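Hypothetical protein yibA (Escherichia coli, PDB 1OYZ) is of unknown function but folds as an all-helical, HEAT-type protein that may have oxidoreductase activity. Local coordinates at residues G79-C84 / A116-K121; K222-V227 / G246-K251; L163-L168 / Y188-I193; I69-G74 / A105-T110; V175-A180 / N205-I210. One frame throughout, in Å; residues are numbered along the deposited sequence.

All five contacts join helices or helix ends of one curved, all-helical chain, and none is fully buried. Contacts 1, 2 and 3 are partly buried; contacts 4 and 5 lie at the surface. Contacts 1 and 4 hold the same two helices, 68-80 and 105-121, with their centres about 16 Å apart. Both have hydrogen bonds between their segments; contacts 2, 3 and 5 have none. Contact 4 uses an aspartate-threonine pair and a valine, contact 1 an arginine that grips backbone carbonyls. Contact 5 repeats the valine packing of contact 4 between helices 173-186 and 206-218. It touches contacts 2 and 3, where aliphatic packing dominates: valine and leucine in contact 2, isoleucine and leucine in contact 3.

Contact 1 (G79-C84 / A116-K121); sequences GQIKIC and AQRCKK
The guanidinium of Arg-118 has Ile-83 CD1 over one face and Lys-121 NZ over the other, both toward the rim of the group. Ile-81 O and a water lie at its edge, in plane. The contact joins the C-terminal ends of two helices, 68-80 and 105-121, in a HEAT-like helical solenoid. The loop that follows helix 68-80 wraps round the arginine.

Ile-83 and Arg-118 approach from opposite directions. The methyl CD1 of Ile-83 is 3.5 Å from Arg-118 CZ. Ile-83 places CG1 between its backbone N and carbonyl carbon (chi1 59°), which directs CD1 onto the guanidinium. Arg-118 bends at chi2 and chi3 to reach the loop. Its NH1 donates to Ile-81 O at 3.1 Å. This bond is fairly straight (163°) and lies in the carbonyl plane. NH1 also donates to Leu-78 O, so one nitrogen ties together two carbonyls where the helix gives way to loop. A methionine in its place would probably leave Ile-81 O and Leu-78 O without this shared donor and free the loop to shift.

Gln-80 and Gln-117 meet nearer the surface, with their amide planes 42° apart. Val-91 and Leu-95 of helix 88-101 also touch Arg-118. The other terminal nitrogen, Arg-118 NH2, makes a weak bond of 2.8 Å to the oxygen of the edge water, and Ile-83 N donates to the same oxygen at 2.9 Å.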
# COMPACT_ATOMS: atom_id res chain seq x y z
N GLY A 79 2.67 -2.34 -16.58
CA GLY A 79 2.40 -1.30 -15.60
C GLY A 79 3.45 -0.19 -15.49
O GLY A 79 3.14 0.91 -15.03
N GLN A 80 4.68 -0.46 -15.91
CA GLN A 80 5.71 0.58 -15.80
C GLN A 80 6.52 0.90 -17.07
O GLN A 80 7.21 1.92 -17.13
CB GLN A 80 6.63 0.22 -14.62
CG GLN A 80 5.90 0.28 -13.27
CD GLN A 80 6.65 -0.43 -12.15
OE1 GLN A 80 7.69 0.03 -11.70
NE2 GLN A 80 6.11 -1.56 -11.70
N ILE A 81 6.44 0.05 -18.09
CA ILE A 81 7.17 0.25 -19.34
C ILE A 81 6.65 1.51 -20.03
O ILE A 81 5.48 1.88 -19.90
CB ILE A 81 6.97 -0.97 -20.27
CG1 ILE A 81 8.06 -1.03 -21.35
CG2 ILE A 81 5.59 -0.89 -20.93
CD1 ILE A 81 8.11 -2.38 -22.10
N LYS A 82 7.53 2.20 -20.76
CA LYS A 82 7.11 3.39 -21.50
C LYS A 82 6.34 2.96 -22.75
O LYS A 82 6.70 1.99 -23.42
CB LYS A 82 8.32 4.24 -21.87
CG LYS A 82 8.89 5.02 -20.68
CD LYS A 82 9.94 6.04 -21.13
CE LYS A 82 10.07 7.18 -20.14
NZ LYS A 82 10.77 8.32 -20.78
N ILE A 83 5.26 3.67 -23.05
CA ILE A 83 4.43 3.36 -24.21
C ILE A 83 4.01 4.63 -24.92
O ILE A 83 3.68 5.64 -24.29
CB ILE A 83 3.13 2.61 -23.83
CG1 ILE A 83 2.32 3.46 -22.86
CG2 ILE A 83 3.46 1.23 -23.23
CD1 ILE A 83 1.07 2.77 -22.35
N CYS A 84 4.00 4.56 -26.24
CA CYS A 84 3.60 5.70 -27.04
C CYS A 84 2.24 6.22 -26.61
O CYS A 84 1.44 5.51 -25.98
CB CYS A 84 3.56 5.29 -28.50
SG CYS A 84 2.81 3.66 -28.66
N ALA A 116 -2.72 1.10 -11.52
CA ALA A 116 -2.38 2.14 -10.54
C ALA A 116 -1.12 2.86 -11.02
O ALA A 116 -1.06 4.09 -11.04
CB ALA A 116 -2.14 1.50 -9.15
N GLN A 117 -0.12 2.07 -11.41
CA GLN A 117 1.13 2.61 -11.92
C GLN A 117 0.82 3.57 -13.07
O GLN A 117 1.25 4.72 -13.07
CB GLN A 117 2.01 1.50 -12.47
CG GLN A 117 2.32 0.39 -11.51
CD GLN A 117 3.36 0.76 -10.48
OE1 GLN A 117 4.10 -0.10 -10.01
NE2 GLN A 117 3.41 2.04 -10.12
N ARG A 118 0.06 3.09 -14.05
CA ARG A 118 -0.27 3.90 -15.21
C ARG A 118 -1.06 5.17 -14.86
O ARG A 118 -0.86 6.22 -15.48
CB ARG A 118 -1.06 3.07 -16.24
CG ARG A 118 -0.37 1.76 -16.66
CD ARG A 118 -0.15 1.66 -18.18
NE ARG A 118 0.64 2.78 -18.67
CZ ARG A 118 1.95 2.76 -18.93
NH1 ARG A 118 2.65 1.65 -18.76
NH2 ARG A 118 2.55 3.88 -19.32
N CYS A 119 -1.94 5.09 -13.87
CA CYS A 119 -2.72 6.26 -13.49
C CYS A 119 -1.81 7.33 -12.88
O CYS A 119 -1.92 8.52 -13.20
CB CYS A 119 -3.80 5.86 -12.48
SG CYS A 119 -4.99 7.18 -12.09
N LYS A 120 -0.91 6.90 -12.02
CA LYS A 120 -0.02 7.86 -11.41
C LYS A 120 0.71 8.65 -12.51
O LYS A 120 0.83 9.87 -12.42
CB LYS A 120 0.97 7.16 -10.50
CG LYS A 120 1.64 8.09 -9.54
CD LYS A 120 2.50 7.32 -8.56
CE LYS A 120 3.05 8.23 -7.48
NZ LYS A 120 3.84 7.44 -6.49
N LYS A 121 1.18 7.96 -13.55
CA LYS A 121 1.88 8.64 -14.63
C LYS A 121 0.93 9.46 -15.53
O LYS A 121 1.36 10.35 -16.26
CB LYS A 121 2.66 7.65 -15.51
CG LYS A 121 3.71 6.80 -14.78
CD LYS A 121 4.84 6.40 -15.74
CE LYS A 121 5.19 4.90 -15.69
NZ LYS A 121 4.04 4.02 -16.07
O HOH W 1 4.55 5.30 -20.73

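Contact 2 (K222-V227 / G246-K251); sequences KRVLSV and GELGDK
Apolar contact joins Val-224 and Leu-225 to Leu-248. The two leucines cross at a slant. Leu-225 CD2 and Leu-248 CD2 are 3.3 Å apart, which is tighter than usual for two methyls. Leu-225 CD1 is 3.8 Å from the same Leu-248 CD2, so both methyls of Leu-225 touch the same methyl. Val-224 and Leu-248 run past each other in opposite senses. Val-224 CG1 lies 4.0 Å from Leu-248 CD2 and 4.1 Å from Leu-248 CD1. A chi1 of 177° turns Leu-248 CG away from its own N and carries both methyls toward the other segment.

The second kind of contact is between aliphatic chain and carboxylate. Asp-250 OD1 is 3.3 Å from Leu-225 CD2 and 3.4 Å from Lys-222 CE. The extended lysine chain passes over this oxygen with its methylenes. Its charged end goes beyond, and Lys-222 NZ is 4.4 Å from Asp-250 OD1. That is too long for a salt bridge, though the opposite charges probably still attract. The other oxygen, Asp-250 OD2, has a hydrogen bond to the hydroxyl of Thr-252.

Backbone shape brings the aspartate here. Gly-249 ends helix 239-248 with a positive phi of 71°, and the chain then turns to present Asp-250.

The contact thus joins the start of helix 225-232 to the end of the next helix, 239-248, in what is probably a HEAT-like helical array. Leu-216 and Ser-217 of helix 206-218 pack on Val-224, as does Leu-201, while Leu-253 touches Leu-225 just before helix 254-261.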
# COMPACT_ATOMS: atom_id res chain seq x y z
N LYS A 222 -11.45 11.12 22.20
CA LYS A 222 -11.10 10.59 23.50
C LYS A 222 -11.39 9.13 23.75
O LYS A 222 -10.94 8.58 24.75
CB LYS A 222 -11.70 11.50 24.58
CG LYS A 222 -10.92 12.82 24.62
CD LYS A 222 -11.70 14.02 25.14
CE LYS A 222 -10.77 15.21 25.32
NZ LYS A 222 -11.50 16.41 25.74
N ARG A 223 -12.09 8.47 22.85
CA ARG A 223 -12.29 7.05 23.09
C ARG A 223 -10.96 6.27 22.99
O ARG A 223 -10.89 5.09 23.34
CB ARG A 223 -13.35 6.47 22.15
CG ARG A 223 -14.76 6.97 22.52
CD ARG A 223 -15.36 7.77 21.40
NE ARG A 223 -15.73 6.92 20.28
CZ ARG A 223 -16.00 7.35 19.06
NH1 ARG A 223 -15.94 8.65 18.78
NH2 ARG A 223 -16.37 6.50 18.12
N VAL A 224 -9.87 6.92 22.56
CA VAL A 224 -8.60 6.17 22.48
C VAL A 224 -7.86 6.20 23.84
O VAL A 224 -6.98 5.40 24.09
CB VAL A 224 -7.66 6.75 21.35
CG1 VAL A 224 -6.92 8.01 21.84
CG2 VAL A 224 -6.66 5.68 20.87
N LEU A 225 -8.23 7.13 24.71
CA LEU A 225 -7.55 7.28 26.00
C LEU A 225 -7.13 6.04 26.77
O LEU A 225 -5.96 5.87 27.16
CB LEU A 225 -8.38 8.13 26.95
CG LEU A 225 -8.01 9.61 27.04
CD1 LEU A 225 -6.52 9.77 27.25
CD2 LEU A 225 -8.44 10.28 25.75
N SER A 226 -8.09 5.17 27.03
CA SER A 226 -7.78 3.97 27.80
C SER A 226 -6.64 3.12 27.20
O SER A 226 -5.70 2.75 27.89
CB SER A 226 -9.04 3.13 27.97
OG SER A 226 -8.85 2.20 29.02
N VAL A 227 -6.73 2.81 25.92
CA VAL A 227 -5.69 1.99 25.30
C VAL A 227 -4.40 2.78 25.23
O VAL A 227 -3.32 2.25 25.48
CB VAL A 227 -6.13 1.52 23.87
CG1 VAL A 227 -6.72 2.70 23.12
CG2 VAL A 227 -4.94 0.96 23.09
N GLY A 246 0.72 13.12 22.21
CA GLY A 246 0.83 14.57 22.12
C GLY A 246 -0.22 15.15 21.19
O GLY A 246 -0.75 16.25 21.41
N GLU A 247 -0.53 14.41 20.13
CA GLU A 247 -1.52 14.83 19.16
C GLU A 247 -2.95 14.84 19.73
O GLU A 247 -3.72 15.73 19.40
CB GLU A 247 -1.45 13.93 17.92
CG GLU A 247 -0.27 14.21 17.01
CD GLU A 247 -0.34 15.60 16.40
OE1 GLU A 247 -1.43 15.95 15.87
OE2 GLU A 247 0.69 16.33 16.45
N LEU A 248 -3.30 13.85 20.56
CA LEU A 248 -4.64 13.77 21.13
C LEU A 248 -5.07 15.06 21.84
O LEU A 248 -6.25 15.43 21.80
CB LEU A 248 -4.73 12.60 22.11
CG LEU A 248 -6.08 12.45 22.85
CD1 LEU A 248 -7.20 12.12 21.85
CD2 LEU A 248 -5.94 11.33 23.88
N GLY A 249 -4.13 15.76 22.46
CA GLY A 249 -4.45 17.03 23.13
C GLY A 249 -5.28 16.94 24.42
O GLY A 249 -5.98 17.89 24.80
N ASP A 250 -5.17 15.80 25.09
CA ASP A 250 -5.89 15.54 26.33
C ASP A 250 -4.87 15.52 27.49
O ASP A 250 -4.00 14.64 27.56
CB ASP A 250 -6.60 14.19 26.20
CG ASP A 250 -7.51 13.88 27.38
OD1 ASP A 250 -8.60 13.33 27.11
OD2 ASP A 250 -7.13 14.15 28.55
N LYS A 251 -4.97 16.50 28.39
CA LYS A 251 -4.01 16.60 29.49
C LYS A 251 -4.04 15.47 30.49
O LYS A 251 -3.26 15.46 31.44
CB LYS A 251 -4.17 17.94 30.20
CG LYS A 251 -3.95 19.16 29.30
CD LYS A 251 -3.98 20.47 30.14
CE LYS A 251 -3.58 21.68 29.31
NZ LYS A 251 -4.29 21.65 27.99

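Contact 3 (L163-L168 / Y188-I193); sequences LLINLL and YDNSDI
Apolar packing carries the contact, and Ile-165 stands at its centre. Its CG1 lies 4.0 Å from Ile-193 CG2, and the two side chains cross at about a right angle. Its CD1 reaches further and touches Asp-192 CB at 3.8 Å. Ile-165 has CG1 anti to the carbonyl carbon (chi1 -68°) and is extended from there; this points CD1 at the first turn of helix 191-200. Asp-192 offers only its CB methylene to the isoleucine. Leu-164 makes a separate contact with Tyr-188. Its CD2 comes to the edge of the ring, near the ring plane, 4.0 Å from Tyr-188 CE1. These two side chains also cross at about a right angle.

The polar part is a helix cap within residues 188-193. Asn-190 is the N-cap, and its OD1 accepts from Ile-193 N at 2.8 Å. The N-H points fairly well at the oxygen (153°), with the donor tilted 30° from the amide carbonyl plane. The cap probably helps hold the turn that presents Asp-192 and Ile-193 to Ile-165.

Leu-168 continues the apolar surface, against Ala-179 and Ile-183 of helix 173-186 and Phe-197 of helix 191-200. Side-by-side packing of helices 161-168 and 191-200, with the intervening helix 173-186 against both, is typical of a HEAT-like alpha-solenoid.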
# COMPACT_ATOMS: atom_id res chain seq x y z
N LEU A 163 -15.52 2.50 0.06
CA LEU A 163 -14.76 1.29 -0.25
C LEU A 163 -13.77 1.08 0.90
O LEU A 163 -13.66 -0.00 1.46
CB LEU A 163 -14.02 1.45 -1.58
CG LEU A 163 -14.88 1.78 -2.82
CD1 LEU A 163 -13.97 1.66 -4.03
CD2 LEU A 163 -16.10 0.82 -2.98
N LEU A 164 -13.05 2.15 1.20
CA LEU A 164 -12.08 2.20 2.29
C LEU A 164 -12.71 1.65 3.58
O LEU A 164 -12.14 0.78 4.25
CB LEU A 164 -11.64 3.65 2.48
CG LEU A 164 -10.19 3.97 2.08
CD1 LEU A 164 -9.64 2.89 1.16
CD2 LEU A 164 -10.14 5.34 1.42
N ILE A 165 -13.90 2.14 3.91
CA ILE A 165 -14.58 1.69 5.11
C ILE A 165 -14.82 0.20 5.05
O ILE A 165 -14.55 -0.51 6.03
CB ILE A 165 -15.92 2.46 5.28
CG1 ILE A 165 -15.61 3.92 5.59
CG2 ILE A 165 -16.75 1.86 6.41
CD1 ILE A 165 -16.85 4.79 5.77
N ASN A 166 -15.29 -0.32 3.92
CA ASN A 166 -15.52 -1.77 3.87
C ASN A 166 -14.19 -2.54 4.02
O ASN A 166 -14.17 -3.61 4.62
CB ASN A 166 -16.22 -2.17 2.56
CG ASN A 166 -17.16 -3.36 2.75
OD1 ASN A 166 -18.13 -3.28 3.50
ND2 ASN A 166 -16.87 -4.47 2.07
N LEU A 167 -13.09 -1.99 3.50
CA LEU A 167 -11.79 -2.66 3.61
C LEU A 167 -11.28 -2.63 5.06
O LEU A 167 -10.49 -3.48 5.47
CB LEU A 167 -10.76 -2.01 2.66
CG LEU A 167 -11.08 -2.21 1.16
CD1 LEU A 167 -10.17 -1.38 0.26
CD2 LEU A 167 -10.96 -3.69 0.80
N LEU A 168 -11.71 -1.64 5.82
CA LEU A 168 -11.31 -1.60 7.22
C LEU A 168 -11.90 -2.84 7.88
O LEU A 168 -11.35 -3.35 8.87
CB LEU A 168 -11.87 -0.36 7.91
CG LEU A 168 -11.27 0.98 7.53
CD1 LEU A 168 -12.09 2.11 8.19
CD2 LEU A 168 -9.82 1.03 7.97
N TYR A 188 -9.08 11.52 5.99
CA TYR A 188 -10.50 11.37 5.80
C TYR A 188 -11.14 11.20 7.19
O TYR A 188 -10.58 10.53 8.05
CB TYR A 188 -10.78 10.14 4.94
CG TYR A 188 -10.33 10.30 3.51
CD1 TYR A 188 -10.12 9.18 2.69
CD2 TYR A 188 -10.12 11.57 2.95
CE1 TYR A 188 -9.72 9.32 1.37
CE2 TYR A 188 -9.72 11.73 1.63
CZ TYR A 188 -9.52 10.60 0.84
OH TYR A 188 -9.10 10.74 -0.48
N ASP A 189 -12.30 11.79 7.40
CA ASP A 189 -12.92 11.67 8.71
C ASP A 189 -14.44 11.78 8.68
O ASP A 189 -15.01 12.59 7.95
CB ASP A 189 -12.30 12.71 9.65
CG ASP A 189 -12.72 12.53 11.11
OD1 ASP A 189 -13.14 11.42 11.50
OD2 ASP A 189 -12.60 13.53 11.86
N ASN A 190 -15.07 10.91 9.45
CA ASN A 190 -16.52 10.88 9.60
C ASN A 190 -16.84 9.90 10.72
O ASN A 190 -15.98 9.13 11.18
CB ASN A 190 -17.23 10.48 8.29
CG ASN A 190 -16.85 9.10 7.80
OD1 ASN A 190 -16.94 8.11 8.51
ND2 ASN A 190 -16.45 9.04 6.54
N SER A 191 -18.08 9.94 11.17
CA SER A 191 -18.49 9.09 12.27
C SER A 191 -18.15 7.62 12.02
O SER A 191 -17.68 6.92 12.92
CB SER A 191 -19.98 9.28 12.52
OG SER A 191 -20.44 8.30 13.42
N ASP A 192 -18.37 7.15 10.80
CA ASP A 192 -18.10 5.77 10.46
C ASP A 192 -16.65 5.34 10.61
O ASP A 192 -16.35 4.25 11.10
CB ASP A 192 -18.58 5.47 9.04
CG ASP A 192 -20.09 5.62 8.87
OD1 ASP A 192 -20.61 6.76 8.96
OD2 ASP A 192 -20.73 4.58 8.65
N ILE A 193 -15.73 6.19 10.16
CA ILE A 193 -14.32 5.87 10.24
C ILE A 193 -13.89 5.91 11.70
O ILE A 193 -13.17 5.04 12.17
CB ILE A 193 -13.47 6.83 9.37
CG1 ILE A 193 -13.59 8.27 9.86
CG2 ILE A 193 -13.94 6.78 7.92
CD1 ILE A 193 -12.57 8.61 10.96

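Contact 4 (I69-G74 / A105-T110); sequences IRRDIG and ACVRAT
Val-107 lays its CG2 methyl over the backbone of the neighbouring helix, between Arg-71 and Asp-72. CG2 is 3.9 Å from Arg-71 CB and also 3.9 Å from Asp-72 N. It lies 4.1 Å from Asp-72 CB. Val-107 holds CG1 anti to the backbone N (chi1 176°), leaving CG2 as the methyl that faces the other helix.

The two helix segments run side by side, 4° from parallel, with their axes 8.8 Å apart. Helices 68-80 and 105-121, with helix 88-101 between them in the chain, run parallel, as equivalent helices of neighbouring hairpins do in a HEAT-type solenoid. The guanidinium of Arg-71 forms a salt bridge with Asp-102 and a hydrogen bond with Asp-65 O, consistent with the aspartate-arginine ladder of HEAT repeats. Met-98 of helix 88-101 touches both Arg-71 and Val-107.

Further along, Asp-72 meets Thr-110, and their side chains cross at about a right angle. With chi1 at -176°, the Asp-72 carboxylate swings across to the other helix. Thr-110 OG1 donates to Asp-72 OD1. The modelled length of 2.4 Å is very short, so its exact value is doubtful. With an alanine in place of this aspartate, the Thr-110 hydroxyl would probably lose its acceptor and a gap would open beside it. The threonine methyl, Thr-110 CG2, lies 3.6 Å from the backbone oxygen Asp-72 O.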
# COMPACT_ATOMS: atom_id res chain seq x y z
N ILE A 69 0.97 -17.47 -15.91
CA ILE A 69 2.26 -16.93 -15.52
C ILE A 69 2.66 -15.88 -16.55
O ILE A 69 3.14 -14.79 -16.21
CB ILE A 69 3.29 -18.04 -15.44
CG1 ILE A 69 2.82 -19.06 -14.40
CG2 ILE A 69 4.67 -17.47 -15.10
CD1 ILE A 69 3.77 -20.21 -14.17
N ARG A 70 2.45 -16.19 -17.83
CA ARG A 70 2.76 -15.23 -18.87
C ARG A 70 1.84 -14.03 -18.80
O ARG A 70 2.28 -12.91 -19.04
CB ARG A 70 2.67 -15.86 -20.26
CG ARG A 70 3.88 -16.69 -20.63
CD ARG A 70 3.75 -17.22 -22.05
NE ARG A 70 5.03 -17.68 -22.59
CZ ARG A 70 5.19 -18.15 -23.83
NH1 ARG A 70 4.14 -18.23 -24.65
NH2 ARG A 70 6.39 -18.52 -24.26
N ARG A 71 0.57 -14.25 -18.46
CA ARG A 71 -0.36 -13.12 -18.41
C ARG A 71 0.04 -12.18 -17.28
O ARG A 71 0.02 -10.97 -17.43
CB ARG A 71 -1.81 -13.60 -18.21
CG ARG A 71 -2.39 -14.34 -19.43
CD ARG A 71 -3.94 -14.27 -19.52
NE ARG A 71 -4.63 -14.82 -18.36
CZ ARG A 71 -4.68 -16.11 -18.04
NH1 ARG A 71 -4.09 -17.04 -18.80
NH2 ARG A 71 -5.28 -16.47 -16.92
N ASP A 72 0.41 -12.75 -16.15
CA ASP A 72 0.80 -11.98 -15.00
C ASP A 72 2.02 -11.14 -15.36
O ASP A 72 2.03 -9.92 -15.20
CB ASP A 72 1.08 -12.95 -13.86
CG ASP A 72 1.41 -12.26 -12.58
OD1 ASP A 72 0.62 -11.42 -12.12
OD2 ASP A 72 2.45 -12.57 -12.01
N ILE A 73 3.05 -11.80 -15.89
CA ILE A 73 4.27 -11.14 -16.30
C ILE A 73 4.03 -10.03 -17.36
O ILE A 73 4.69 -8.98 -17.35
CB ILE A 73 5.26 -12.19 -16.86
CG1 ILE A 73 6.40 -12.39 -15.88
CG2 ILE A 73 5.75 -11.78 -18.23
CD1 ILE A 73 7.17 -11.13 -15.49
N GLY A 74 3.13 -10.28 -18.29
CA GLY A 74 2.84 -9.27 -19.29
C GLY A 74 2.19 -8.03 -18.70
O GLY A 74 2.54 -6.90 -19.04
N ALA A 105 -6.62 -15.05 -9.95
CA ALA A 105 -6.62 -13.97 -9.00
C ALA A 105 -5.22 -13.32 -9.01
O ALA A 105 -5.11 -12.09 -8.85
CB ALA A 105 -6.99 -14.51 -7.59
N CYS A 106 -4.17 -14.10 -9.23
CA CYS A 106 -2.82 -13.54 -9.30
C CYS A 106 -2.77 -12.48 -10.37
O CYS A 106 -2.34 -11.34 -10.13
CB CYS A 106 -1.78 -14.61 -9.60
SG CYS A 106 -1.54 -15.67 -8.20
N VAL A 107 -3.22 -12.85 -11.57
CA VAL A 107 -3.26 -11.90 -12.66
C VAL A 107 -4.07 -10.66 -12.32
O VAL A 107 -3.61 -9.53 -12.55
CB VAL A 107 -3.84 -12.54 -13.97
CG1 VAL A 107 -3.95 -11.49 -15.06
CG2 VAL A 107 -2.95 -13.68 -14.44
N ARG A 108 -5.26 -10.84 -11.73
CA ARG A 108 -6.11 -9.70 -11.40
C ARG A 108 -5.39 -8.72 -10.49
O ARG A 108 -5.40 -7.53 -10.75
CB ARG A 108 -7.45 -10.18 -10.78
CG ARG A 108 -8.36 -10.95 -11.76
CD ARG A 108 -9.85 -10.98 -11.32
NE ARG A 108 -10.06 -11.54 -9.98
CZ ARG A 108 -9.94 -12.84 -9.68
NH1 ARG A 108 -9.61 -13.71 -10.63
NH2 ARG A 108 -10.12 -13.26 -8.42
N ALA A 109 -4.75 -9.25 -9.44
CA ALA A 109 -3.99 -8.44 -8.48
C ALA A 109 -2.88 -7.61 -9.18
O ALA A 109 -2.83 -6.38 -9.01
CB ALA A 109 -3.38 -9.35 -7.38
N THR A 110 -2.03 -8.27 -9.97
CA THR A 110 -0.96 -7.59 -10.69
C THR A 110 -1.53 -6.52 -11.62
O THR A 110 -1.04 -5.38 -11.64
CB THR A 110 -0.13 -8.61 -11.53
OG1 THR A 110 0.52 -9.51 -10.65
CG2 THR A 110 0.95 -7.89 -12.42

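Contact 5 (V175-A180 / N205-I210); sequences VRNWAA and NEEVRI
Asn-177 and Glu-207 cross at about a right angle, with the amide and carboxylate planes 84° apart. The Asn-177 side chain points back from its own N (chi1 -174°), which brings the amide up to the other helix. Its ND2 comes 3.1 Å from Glu-207 O, but the angle is too poor for a hydrogen bond. The same ND2 lies 3.8 Å from Glu-207 CB.

Arg-176 and Asn-205 cross at a slant, with the guanidinium and amide planes 81° apart. Arg-176 NH1 is 4.0 Å from Asn-205 CB. The charge of Arg-176 is met by Asp-203 in a salt bridge, as in the aspartate-arginine ladder of HEAT repeats. Val-208 CG2 rests on the other helix between Arg-176 and Asn-177, 4.1 Å from Arg-176 CB and 4.0 Å from Asn-177 CB.

The Asn-205 amide is turned to its own helix. As N-cap, its OD1 accepts from Val-208 N at 3.2 Å, with the donor above the carbonyl plane, and weakly from Glu-207 N.

The two segments therefore meet by van der Waals contact, and the cap bonds stay within one of them. The salt bridge to Asp-203 adds a charged tie from helix 173-186 to the turn before the nearly parallel helix 206-218.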
# COMPACT_ATOMS: atom_id res chain seq x y z
N VAL A 175 -4.95 -6.04 4.55
CA VAL A 175 -5.91 -5.19 3.85
C VAL A 175 -6.41 -4.07 4.81
O VAL A 175 -6.43 -2.89 4.44
CB VAL A 175 -7.16 -6.00 3.36
CG1 VAL A 175 -8.27 -5.02 2.88
CG2 VAL A 175 -6.77 -6.95 2.22
N ARG A 176 -6.82 -4.45 6.02
CA ARG A 176 -7.30 -3.46 7.01
C ARG A 176 -6.23 -2.39 7.28
O ARG A 176 -6.52 -1.19 7.33
CB ARG A 176 -7.70 -4.12 8.36
CG ARG A 176 -8.73 -5.24 8.30
CD ARG A 176 -9.37 -5.50 9.70
NE ARG A 176 -8.44 -6.10 10.67
CZ ARG A 176 -7.92 -7.32 10.55
NH1 ARG A 176 -7.07 -7.78 11.48
NH2 ARG A 176 -8.25 -8.08 9.51
N ASN A 177 -4.98 -2.82 7.42
CA ASN A 177 -3.89 -1.89 7.71
C ASN A 177 -3.74 -0.88 6.57
O ASN A 177 -3.64 0.34 6.80
CB ASN A 177 -2.58 -2.67 7.96
CG ASN A 177 -1.43 -1.77 8.41
OD1 ASN A 177 -0.45 -1.58 7.69
ND2 ASN A 177 -1.55 -1.20 9.60
N TRP A 178 -3.77 -1.37 5.33
CA TRP A 178 -3.65 -0.49 4.16
C TRP A 178 -4.80 0.50 4.08
O TRP A 178 -4.60 1.66 3.73
CB TRP A 178 -3.62 -1.32 2.87
CG TRP A 178 -2.33 -1.26 2.14
CD1 TRP A 178 -1.39 -2.26 2.04
CD2 TRP A 178 -1.81 -0.15 1.40
NE1 TRP A 178 -0.32 -1.83 1.28
CE2 TRP A 178 -0.55 -0.54 0.88
CE3 TRP A 178 -2.28 1.14 1.13
CZ2 TRP A 178 0.24 0.32 0.11
CZ3 TRP A 178 -1.48 2.00 0.35
CH2 TRP A 178 -0.24 1.58 -0.14
N ALA A 179 -6.01 0.05 4.38
CA ALA A 179 -7.18 0.93 4.31
C ALA A 179 -7.01 2.06 5.32
O ALA A 179 -7.05 3.24 4.96
CB ALA A 179 -8.47 0.14 4.62
N ALA A 180 -6.78 1.67 6.57
CA ALA A 180 -6.61 2.62 7.66
C ALA A 180 -5.46 3.53 7.32
O ALA A 180 -5.52 4.73 7.51
CB ALA A 180 -6.34 1.88 8.96
N ASN A 205 -4.34 -7.58 15.15
CA ASN A 205 -3.12 -7.19 14.45
C ASN A 205 -2.53 -5.92 15.03
O ASN A 205 -3.11 -4.85 14.86
CB ASN A 205 -3.45 -6.98 12.97
CG ASN A 205 -2.22 -6.71 12.14
OD1 ASN A 205 -1.38 -5.91 12.51
ND2 ASN A 205 -2.12 -7.37 11.00
N GLU A 206 -1.37 -6.04 15.69
CA GLU A 206 -0.66 -4.90 16.31
C GLU A 206 -0.53 -3.73 15.36
O GLU A 206 -0.71 -2.57 15.75
CB GLU A 206 0.76 -5.29 16.77
CG GLU A 206 1.69 -5.76 15.61
CD GLU A 206 3.21 -5.34 15.70
OE1 GLU A 206 3.54 -4.14 15.89
OE2 GLU A 206 4.08 -6.23 15.54
N GLU A 207 -0.19 -4.02 14.11
CA GLU A 207 -0.01 -2.95 13.13
C GLU A 207 -1.29 -2.16 12.92
O GLU A 207 -1.26 -0.95 12.71
CB GLU A 207 0.45 -3.51 11.79
CG GLU A 207 1.89 -4.00 11.78
CD GLU A 207 2.34 -4.50 10.41
OE1 GLU A 207 2.14 -3.79 9.39
OE2 GLU A 207 2.92 -5.60 10.35
N VAL A 208 -2.42 -2.86 12.93
CA VAL A 208 -3.71 -2.21 12.75
C VAL A 208 -4.04 -1.35 14.00
O VAL A 208 -4.48 -0.22 13.87
CB VAL A 208 -4.87 -3.26 12.47
CG1 VAL A 208 -6.21 -2.55 12.44
CG2 VAL A 208 -4.65 -3.95 11.12
N ARG A 209 -3.81 -1.88 15.19
CA ARG A 209 -4.09 -1.13 16.41
C ARG A 209 -3.32 0.17 16.41
O ARG A 209 -3.82 1.23 16.83
CB ARG A 209 -3.70 -1.93 17.65
CG ARG A 209 -4.57 -3.12 17.98
CD ARG A 209 -4.06 -3.81 19.26
NE ARG A 209 -4.13 -2.89 20.39
CZ ARG A 209 -3.11 -2.51 21.17
NH1 ARG A 209 -1.88 -2.96 20.96
NH2 ARG A 209 -3.33 -1.67 22.17
N ILE A 210 -2.08 0.11 15.94
CA ILE A 210 -1.27 1.33 15.89
C ILE A 210 -1.86 2.38 14.98
O ILE A 210 -1.94 3.54 15.36
CB ILE A 210 0.19 1.02 15.49
CG1 ILE A 210 0.92 0.39 16.68
CG2 ILE A 210 0.89 2.29 15.04
CD1 ILE A 210 2.19 -0.38 16.30